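Local coordinates for tapirin (Caldicellulosiruptor hydrothermalis, PDB 6N2C), which probably binds cellulose, so helping an extremely thermophilic bacterium adhere to its substrate, through a zinc-containing beta-helical domain, at residues N206-S211 against T460-W465; N311-F316 against P445-P450. All coordinates share one frame; numbering follows the deposited sequence. Where two conformers were deposited one is given.

Contact 1. Residues N206-S211 against T460-W465; sequences NMYSSS and TFPTNW
The rings of Tyr208 and Phe461 meet obliquely, their planes inclined at 68° and their centroids 5.8 Å apart. One face of the Phe461 ring is taken by its own neighbour: Pro462 CB lies 3.9 Å above the ring plane, over its centre. The peptide bond joining these two residues is cis, which folds the proline back onto the phenylalanine, so that the two present themselves to the strand as a unit. Touching is confined to a few atoms. Phe461 offers one ring corner, with its CE2 3.7 Å from Tyr208 CE2, and the two side chains run alongside in opposite senses. Pro462 instead lies transverse to the tyrosine, near its phenolic end: its CG approaches Tyr208 CZ at 3.7 Å, and its CD comes to 3.4 Å from Tyr208 OH. With CG of Tyr208 anti to the backbone N (chi1 171°), the ring can reach the loop, where it spans the 9.0 Å between Tyr208 CA and Pro462 CA. Tyr208 is also stacked on Phe189, and both Tyr208 and Phe461 touch Tyr186 and Ile233 of the flanking beta-helix strands. Replacing Tyr208 with an alanine would probably open a gap beside Phe461 and leave Pro462 without the ring end against which it rests. Lys235 NZ, outside both segments, hydrogen-bonds Phe461 O and adds a polar tie to the loop. Between 206-211 and 460-465 themselves, the 124 Å² buried in sum comes mostly from ring and methylene carbons, the phenol oxygen touching a CH2, which implies that shape and burial, rather than directed polar bonds, pair these two segments where the loop after helix 451-457 meets the beta-helix.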
ATOM      1  N   ASN A 206      11.788  -8.440   4.456  1.00 13.37           N
ATOM      2  CA  ASN A 206      10.374  -8.380   4.902  1.00 13.99           C
ATOM      3  C   ASN A 206      10.156  -7.663   6.191  1.00 13.85           C
ATOM      4  O   ASN A 206      11.021  -7.683   7.062  1.00 14.10           O
ATOM      5  CB  ASN A 206       9.812  -9.779   4.857  1.00 13.98           C
ATOM      6  CG  ASN A 206       9.875 -10.350   3.440  1.00 14.22           C
ATOM      7  OD1 ASN A 206       9.567  -9.639   2.472  1.00 14.68           O
ATOM      8  ND2 ASN A 206      10.289 -11.647   3.270  1.00 14.59           N
ATOM      9  N   MET A 207       8.945  -7.051   6.369  1.00 12.22           N
ATOM     10  CA  MET A 207       8.634  -6.347   7.594  1.00 13.75           C
ATOM     11  C   MET A 207       7.182  -6.620   7.923  1.00 12.53           C
ATOM     12  O   MET A 207       6.352  -6.738   7.004  1.00 13.66           O
ATOM     13  CB  MET A 207       8.823  -4.801   7.390  1.00 15.25           C
ATOM     14  CG  MET A 207       8.287  -3.965   8.535  1.00 17.93           C
ATOM     15  SD  MET A 207       8.719  -2.146   8.432  0.99 27.76           S
ATOM     16  CE  MET A 207       9.546  -2.267   6.832  1.00 19.09           C
ATOM     17  N   TYR A 208       6.936  -6.976   9.182  1.00 13.89           N
ATOM     18  CA  TYR A 208       5.616  -7.252   9.646  1.00 13.70           C
ATOM     19  C   TYR A 208       5.296  -6.428  10.885  1.00 11.80           C
ATOM     20  O   TYR A 208       6.108  -6.267  11.820  1.00 12.93           O
ATOM     21  CB  TYR A 208       5.450  -8.752  10.041  1.00 13.56           C
ATOM     22  CG  TYR A 208       4.149  -9.123  10.746  1.00 13.04           C
ATOM     23  CD1 TYR A 208       3.968  -9.009  12.141  1.00 13.62           C
ATOM     24  CD2 TYR A 208       3.125  -9.668  10.058  1.00 14.38           C
ATOM     25  CE1 TYR A 208       2.749  -9.292  12.709  1.00 13.88           C
ATOM     26  CE2 TYR A 208       1.921  -9.981  10.630  1.00 15.67           C
ATOM     27  CZ  TYR A 208       1.765  -9.818  11.989  1.00 15.95           C
ATOM     28  OH  TYR A 208       0.566 -10.159  12.596  1.00 17.13           O
ATOM     29  N   SER A 209       4.047  -5.931  10.955  1.00 13.39           N
ATOM     30  CA  SER A 209       3.546  -5.373  12.194  1.00 13.44           C
ATOM     31  C   SER A 209       2.125  -5.807  12.337  1.00 14.68           C
ATOM     32  O   SER A 209       1.405  -5.977  11.338  1.00 15.32           O
ATOM     33  CB  SER A 209       3.623  -3.837  12.086  1.00 15.53           C
ATOM     34  OG  SER A 209       3.426  -3.234  13.337  1.00 21.56           O
ATOM     35  N   SER A 210       1.635  -5.952  13.577  1.00 15.79           N
ATOM     36  CA  SER A 210       0.257  -6.292  13.750  1.00 17.51           C
ATOM     37  C   SER A 210      -0.566  -4.969  13.755  1.00 19.12           C
ATOM     38  O   SER A 210      -1.536  -4.837  12.995  1.00 18.36           O
ATOM     39  CB  SER A 210       0.064  -7.071  15.086  1.00 19.63           C
ATOM     40  OG  SER A 210      -1.355  -7.298  15.277  1.00 18.98           O
ATOM     41  N   SER A 211      -0.174  -4.013  14.607  1.00 16.48           N
ATOM     42  CA  SER A 211      -0.837  -2.749  14.630  1.00 19.02           C
ATOM     43  C   SER A 211      -0.081  -1.762  13.763  1.00 15.47           C
ATOM     44  O   SER A 211       0.768  -2.172  12.943  1.00 15.93           O
ATOM     45  CB  SER A 211      -1.082  -2.323  16.113  1.00 21.43           C
ATOM     46  OG  SER A 211      -1.752  -1.049  16.138  1.00 26.52           O
ATOM     47  N   THR A 460      -3.871 -18.450  10.705  1.00 26.81           N
ATOM     48  CA  THR A 460      -2.597 -19.085  10.748  1.00 24.47           C
ATOM     49  C   THR A 460      -1.428 -18.101  10.601  1.00 23.00           C
ATOM     50  O   THR A 460      -0.311 -18.430  10.987  1.00 21.56           O
ATOM     51  CB  THR A 460      -2.469 -20.167   9.654  1.00 29.36           C
ATOM     52  OG1 THR A 460      -2.914 -19.663   8.383  1.00 27.42           O
ATOM     53  CG2 THR A 460      -3.303 -21.393   9.983  1.00 33.44           C
ATOM     54  N   PHE A 461      -1.664 -16.903  10.045  1.00 19.34           N
ATOM     55  CA  PHE A 461      -0.503 -16.019   9.820  1.00 19.15           C
ATOM     56  C   PHE A 461      -0.444 -14.933  10.825  1.00 16.34           C
ATOM     57  O   PHE A 461      -1.400 -14.171  10.959  1.00 18.00           O
ATOM     58  CB  PHE A 461      -0.577 -15.415   8.399  1.00 18.69           C
ATOM     59  CG  PHE A 461       0.636 -14.619   8.057  1.00 17.56           C
ATOM     60  CD1 PHE A 461       1.784 -15.235   7.533  1.00 16.80           C
ATOM     61  CD2 PHE A 461       0.655 -13.234   8.229  1.00 16.29           C
ATOM     62  CE1 PHE A 461       2.901 -14.502   7.260  1.00 17.68           C
ATOM     63  CE2 PHE A 461       1.789 -12.510   7.893  1.00 15.34           C
ATOM     64  CZ  PHE A 461       2.915 -13.105   7.421  1.00 15.93           C
ATOM     65  N   PRO A 462       0.663 -14.755  11.522  1.00 15.07           N
ATOM     66  CA  PRO A 462       1.982 -15.353  11.289  1.00 13.72           C
ATOM     67  C   PRO A 462       2.326 -16.512  12.251  1.00 14.77           C
ATOM     68  O   PRO A 462       3.435 -17.088  12.186  1.00 15.05           O
ATOM     69  CB  PRO A 462       2.871 -14.162  11.526  1.00 13.50           C
ATOM     70  CG  PRO A 462       2.228 -13.440  12.687  1.00 15.78           C
ATOM     71  CD  PRO A 462       0.759 -13.547  12.343  1.00 14.42           C
ATOM     72  N   THR A 463       1.417 -16.780  13.189  1.00 16.27           N
ATOM     73  CA  THR A 463       1.834 -17.682  14.283  1.00 16.27           C
ATOM     74  C   THR A 463       2.075 -19.155  13.949  1.00 18.56           C
ATOM     75  O   THR A 463       2.670 -19.834  14.796  1.00 21.43           O
ATOM     76  CB  THR A 463       0.880 -17.607  15.525  1.00 17.80           C
ATOM     77  OG1 THR A 463      -0.396 -18.071  15.154  1.00 23.59           O
ATOM     78  CG2 THR A 463       0.802 -16.240  16.078  1.00 19.73           C
ATOM     79  N   ASN A 464       1.653 -19.691  12.792  1.00 18.95           N
ATOM     80  CA  ASN A 464       2.106 -20.967  12.400  1.00 20.00           C
ATOM     81  C   ASN A 464       3.619 -21.034  12.294  1.00 21.47           C
ATOM     82  O   ASN A 464       4.210 -22.094  12.506  1.00 21.05           O
ATOM     83  CB  ASN A 464       1.505 -21.426  11.047  1.00 20.35           C
ATOM     84  CG  ASN A 464       0.197 -22.152  11.204  1.00 22.85           C
ATOM     85  OD1 ASN A 464      -0.633 -21.833  12.082  1.00 21.68           O
ATOM     86  ND2 ASN A 464      -0.086 -23.076  10.191  1.00 23.11           N
ATOM     87  N   TRP A 465       4.279 -19.908  11.956  1.00 18.23           N
ATOM     88  CA  TRP A 465       5.695 -19.843  11.662  1.00 16.04           C
ATOM     89  C   TRP A 465       6.589 -19.037  12.623  1.00 16.66           C
ATOM     90  O   TRP A 465       7.839 -19.140  12.615  1.00 17.28           O
ATOM     91  CB  TRP A 465       5.839 -19.321  10.184  1.00 16.91           C
ATOM     92  CG  TRP A 465       5.120 -20.190   9.235  1.00 16.66           C
ATOM     93  CD1 TRP A 465       5.534 -21.353   8.740  1.00 17.45           C
ATOM     94  CD2 TRP A 465       3.772 -19.974   8.708  1.00 16.25           C
ATOM     95  NE1 TRP A 465       4.562 -21.871   7.903  1.00 18.14           N
ATOM     96  CE2 TRP A 465       3.477 -21.044   7.875  1.00 17.22           C
ATOM     97  CE3 TRP A 465       2.816 -18.967   8.873  1.00 16.70           C
ATOM     98  CZ2 TRP A 465       2.267 -21.150   7.185  1.00 18.93           C
ATOM     99  CZ3 TRP A 465       1.613 -19.056   8.239  1.00 18.91           C
ATOM    100  CH2 TRP A 465       1.325 -20.171   7.413  1.00 17.38           C
TER

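Contact 2. Residues N311-F316 against P445-P450; sequences NEFAYF and PYPTIP
Water 1 is gripped from both segments: it donates to Pro447 O at 2.7 Å and lies 2.9 Å from Tyr315 OH in a second hydrogen bond. It sits in the plane of the Tyr315 ring, at the edge. Pro447 O is also at the ring edge, close to its plane, and its distance of 3.5 Å from Tyr315 CE2 shows the carbonyl closing in on the same side chain. One face of that ring is met by Tyr446. Here CD1 of Tyr446 stands 3.4 Å from Tyr315 CE1, offset toward the rim, and the planes differ by 25° with centroids 4.9 Å apart; the rings are thus roughly aligned but shifted so that little of one covers the other. A chi1 of 175° sets the Tyr315 ring opposite its own N and brings it to the loop. There Pro447 CD completes the grip, 3.8 Å from Tyr315 CD2. The adjoining CG, with CB, meets Phe313: Pro447 CG lies 3.8 Å from the Phe313 ring centroid and only 12° off the ring normal, a well-centred CH-pi contact. Pro447 therefore touches both aromatic residues, which project from the same side of the strand, while the intervening Ala314 points away. From Tyr446 to Pro450 the backbone angles stay near those of a polyproline II helix, an extended form suited to crossing several strands. Neighbouring strands continue the site. Tyr446 OH hydrogen-bonds Gly336 O just past strand 333-335, whose Phe335 touches both Tyr446 and Pro447; on strand 293-294, Phe294 meets the rings of Phe313 and Tyr315 and is touched by Ile449 and Pro450. The loop so runs over the strand face of the beta-helix until Pro450, at the N-cap position, gives way to helix 451-457.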
ATOM      1  N   ASN A 311      -0.426   0.848 -13.404  1.00 17.02           N
ATOM      2  CA  ASN A 311       0.173   0.059 -14.471  1.00 19.50           C
ATOM      3  C   ASN A 311      -0.639  -1.194 -14.901  1.00 20.48           C
ATOM      4  O   ASN A 311      -0.603  -1.565 -16.097  1.00 23.65           O
ATOM      5  CB  ASN A 311       1.635  -0.254 -14.111  1.00 18.88           C
ATOM      6  CG  ASN A 311       2.506   0.975 -14.213  1.00 25.52           C
ATOM      7  OD1 ASN A 311       2.764   1.430 -15.315  1.00 29.59           O
ATOM      8  ND2 ASN A 311       3.059   1.429 -13.122  1.00 28.22           N
ATOM      9  N   GLU A 312      -1.399  -1.793 -13.993  0.58 18.16           N
ATOM     10  CA  GLU A 312      -2.231  -2.931 -14.330  0.58 18.37           C
ATOM     11  C   GLU A 312      -3.683  -2.722 -13.991  0.58 19.08           C
ATOM     12  O   GLU A 312      -4.518  -2.707 -14.921  0.58 18.99           O
ATOM     13  CB  GLU A 312      -1.707  -4.210 -13.670  0.58 19.32           C
ATOM     14  CG  GLU A 312      -0.333  -4.600 -14.142  0.58 22.21           C
ATOM     15  CD  GLU A 312      -0.261  -5.243 -15.523  0.58 25.94           C
ATOM     16  OE1 GLU A 312       0.871  -5.242 -16.039  0.58 34.35           O
ATOM     17  OE2 GLU A 312      -1.270  -5.759 -16.059  0.58 27.37           O
ATOM     18  N   PHE A 313      -4.024  -2.575 -12.705  1.00 14.67           N
ATOM     19  CA  PHE A 313      -5.387  -2.225 -12.391  1.00 15.51           C
ATOM     20  C   PHE A 313      -5.520  -1.675 -10.981  1.00 16.52           C
ATOM     21  O   PHE A 313      -4.621  -1.867 -10.135  1.00 15.25           O
ATOM     22  CB  PHE A 313      -6.366  -3.409 -12.594  1.00 16.88           C
ATOM     23  CG  PHE A 313      -6.091  -4.557 -11.672  1.00 17.79           C
ATOM     24  CD1 PHE A 313      -6.543  -4.507 -10.357  1.00 17.07           C
ATOM     25  CD2 PHE A 313      -5.348  -5.663 -12.098  1.00 19.62           C
ATOM     26  CE1 PHE A 313      -6.254  -5.576  -9.453  1.00 19.43           C
ATOM     27  CE2 PHE A 313      -5.043  -6.706 -11.172  1.00 20.84           C
ATOM     28  CZ  PHE A 313      -5.541  -6.667  -9.869  1.00 17.93           C
ATOM     29  N   ALA A 314      -6.662  -1.003 -10.766  1.00 16.12           N
ATOM     30  CA  ALA A 314      -7.109  -0.682  -9.425  1.00 15.18           C
ATOM     31  C   ALA A 314      -8.495  -1.181  -9.270  1.00 16.85           C
ATOM     32  O   ALA A 314      -9.377  -0.939 -10.143  1.00 17.67           O
ATOM     33  CB  ALA A 314      -7.001   0.828  -9.185  1.00 15.59           C
ATOM     34  N   TYR A 315      -8.771  -1.816  -8.132  1.00 14.87           N
ATOM     35  CA  TYR A 315     -10.017  -2.444  -7.828  1.00 14.46           C
ATOM     36  C   TYR A 315     -10.408  -1.892  -6.499  1.00 16.33           C
ATOM     37  O   TYR A 315      -9.644  -1.959  -5.542  1.00 16.07           O
ATOM     38  CB  TYR A 315      -9.833  -3.985  -7.840  1.00 15.55           C
ATOM     39  CG  TYR A 315     -10.931  -4.911  -7.461  1.00 16.09           C
ATOM     40  CD1 TYR A 315     -12.241  -4.480  -7.083  1.00 18.41           C
ATOM     41  CD2 TYR A 315     -10.731  -6.333  -7.482  1.00 17.90           C
ATOM     42  CE1 TYR A 315     -13.208  -5.413  -6.683  1.00 22.15           C
ATOM     43  CE2 TYR A 315     -11.710  -7.201  -7.099  1.00 18.94           C
ATOM     44  CZ  TYR A 315     -12.927  -6.761  -6.691  1.00 20.08           C
ATOM     45  OH  TYR A 315     -13.893  -7.657  -6.351  1.00 22.10           O
ATOM     46  N   PHE A 316     -11.636  -1.354  -6.376  1.00 16.53           N
ATOM     47  CA  PHE A 316     -12.038  -0.542  -5.214  1.00 14.88           C
ATOM     48  C   PHE A 316     -13.544  -0.554  -5.047  1.00 14.61           C
ATOM     49  O   PHE A 316     -14.274  -0.862  -6.006  1.00 16.33           O
ATOM     50  CB  PHE A 316     -11.588   0.975  -5.384  1.00 15.11           C
ATOM     51  CG  PHE A 316     -12.041   1.539  -6.708  1.00 14.76           C
ATOM     52  CD1 PHE A 316     -13.332   2.000  -6.882  1.00 15.42           C
ATOM     53  CD2 PHE A 316     -11.208   1.387  -7.808  1.00 15.97           C
ATOM     54  CE1 PHE A 316     -13.755   2.429  -8.145  1.00 15.35           C
ATOM     55  CE2 PHE A 316     -11.638   1.799  -9.058  1.00 15.55           C
ATOM     56  CZ  PHE A 316     -12.884   2.311  -9.212  1.00 15.61           C
ATOM     57  N   PRO A 445     -15.489  -8.030 -14.945  1.00 18.82           N
ATOM     58  CA  PRO A 445     -14.601  -9.196 -14.755  1.00 21.20           C
ATOM     59  C   PRO A 445     -13.532  -8.930 -13.651  1.00 17.98           C
ATOM     60  O   PRO A 445     -12.362  -8.739 -13.933  1.00 19.62           O
ATOM     61  CB  PRO A 445     -13.946  -9.320 -16.074  1.00 22.89           C
ATOM     62  CG  PRO A 445     -13.849  -7.902 -16.583  1.00 21.11           C
ATOM     63  CD  PRO A 445     -15.111  -7.266 -16.144  1.00 19.49           C
ATOM     64  N   TYR A 446     -14.029  -8.958 -12.453  1.00 19.53           N
ATOM     65  CA  TYR A 446     -13.215  -8.567 -11.323  1.00 20.06           C
ATOM     66  C   TYR A 446     -12.061  -9.525 -11.174  1.00 21.82           C
ATOM     67  O   TYR A 446     -12.272 -10.745 -11.242  1.00 23.16           O
ATOM     68  CB  TYR A 446     -14.019  -8.593 -10.072  1.00 18.14           C
ATOM     69  CG  TYR A 446     -15.064  -7.491  -9.928  1.00 17.55           C
ATOM     70  CD1 TYR A 446     -14.673  -6.160  -9.695  1.00 17.64           C
ATOM     71  CD2 TYR A 446     -16.364  -7.753 -10.043  1.00 20.43           C
ATOM     72  CE1 TYR A 446     -15.601  -5.189  -9.531  1.00 16.60           C
ATOM     73  CE2 TYR A 446     -17.322  -6.758  -9.888  1.00 17.60           C
ATOM     74  CZ  TYR A 446     -16.907  -5.461  -9.673  1.00 15.36           C
ATOM     75  OH  TYR A 446     -17.830  -4.481  -9.486  1.00 17.36           O
ATOM     76  N   PRO A 447     -10.874  -8.999 -10.926  1.00 22.75           N
ATOM     77  CA  PRO A 447      -9.744  -9.877 -10.489  1.00 25.16           C
ATOM     78  C   PRO A 447     -10.049 -10.744  -9.277  1.00 24.89           C
ATOM     79  O   PRO A 447     -10.781 -10.360  -8.380  1.00 25.47           O
ATOM     80  CB  PRO A 447      -8.650  -8.875 -10.177  1.00 25.38           C
ATOM     81  CG  PRO A 447      -8.935  -7.719 -11.096  1.00 25.25           C
ATOM     82  CD  PRO A 447     -10.435  -7.603 -11.031  1.00 23.56           C
ATOM     83  N   THR A 448      -9.549 -11.983  -9.292  0.54 28.53           N
ATOM     84  CA  THR A 448      -9.615 -12.791  -8.097  0.54 25.70           C
ATOM     85  C   THR A 448      -8.638 -12.223  -7.030  0.54 22.33           C
ATOM     86  O   THR A 448      -7.599 -11.615  -7.345  0.54 24.33           O
ATOM     87  CB  THR A 448      -9.315 -14.292  -8.347  0.54 27.43           C
ATOM     88  OG1 THR A 448      -9.682 -14.996  -7.172  0.54 36.77           O
ATOM     89  CG2 THR A 448      -7.834 -14.567  -8.684  0.54 26.80           C
ATOM     90  N   ILE A 449      -9.006 -12.449  -5.794  1.00 22.83           N
ATOM     91  CA  ILE A 449      -8.126 -12.095  -4.642  1.00 23.95           C
ATOM     92  C   ILE A 449      -6.881 -13.012  -4.682  1.00 22.42           C
ATOM     93  O   ILE A 449      -7.020 -14.272  -4.768  1.00 23.17           O
ATOM     94  CB  ILE A 449      -8.798 -12.299  -3.324  1.00 25.40           C
ATOM     95  CG1 ILE A 449     -10.056 -11.458  -3.190  1.00 32.04           C
ATOM     96  CG2 ILE A 449      -7.824 -12.029  -2.196  1.00 27.17           C
ATOM     97  CD1 ILE A 449      -9.888 -10.027  -3.632  1.00 33.41           C
ATOM     98  N   PRO A 450      -5.673 -12.424  -4.695  1.00 19.70           N
ATOM     99  CA  PRO A 450      -4.461 -13.205  -4.773  1.00 18.98           C
ATOM    100  C   PRO A 450      -4.354 -14.149  -3.580  1.00 17.65           C
ATOM    101  O   PRO A 450      -4.706 -13.817  -2.461  1.00 17.63           O
ATOM    102  CB  PRO A 450      -3.360 -12.156  -4.726  1.00 19.20           C
ATOM    103  CG  PRO A 450      -3.973 -10.970  -5.399  1.00 17.73           C
ATOM    104  CD  PRO A 450      -5.332 -10.998  -4.711  1.00 19.10           C
TER
HETATM  105  O   HOH W   1     -12.893 -10.353  -6.732  0.91 33.26           O

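Both contacts place the segment leading into or out of helix 451-457 against the parallel beta-helix: 445-450 precedes the helix, 460-465 follows it, and their partner strands, 313-315 and 206-209, belong to the same run of stacked strands. The centres are 24 Å apart, and the nearest atoms, about 12 Å apart, do not touch. Contact 1 is the more buried yet smaller one, without a hydrogen bond between its segments. Contact 2 lies at the surface, buries about twice the area and admits a bridging water. Each relies on tyrosine and proline, but contact 1 uses oblique meetings, whereas contact 2 has a centred CH-pi contact and near-parallel rings.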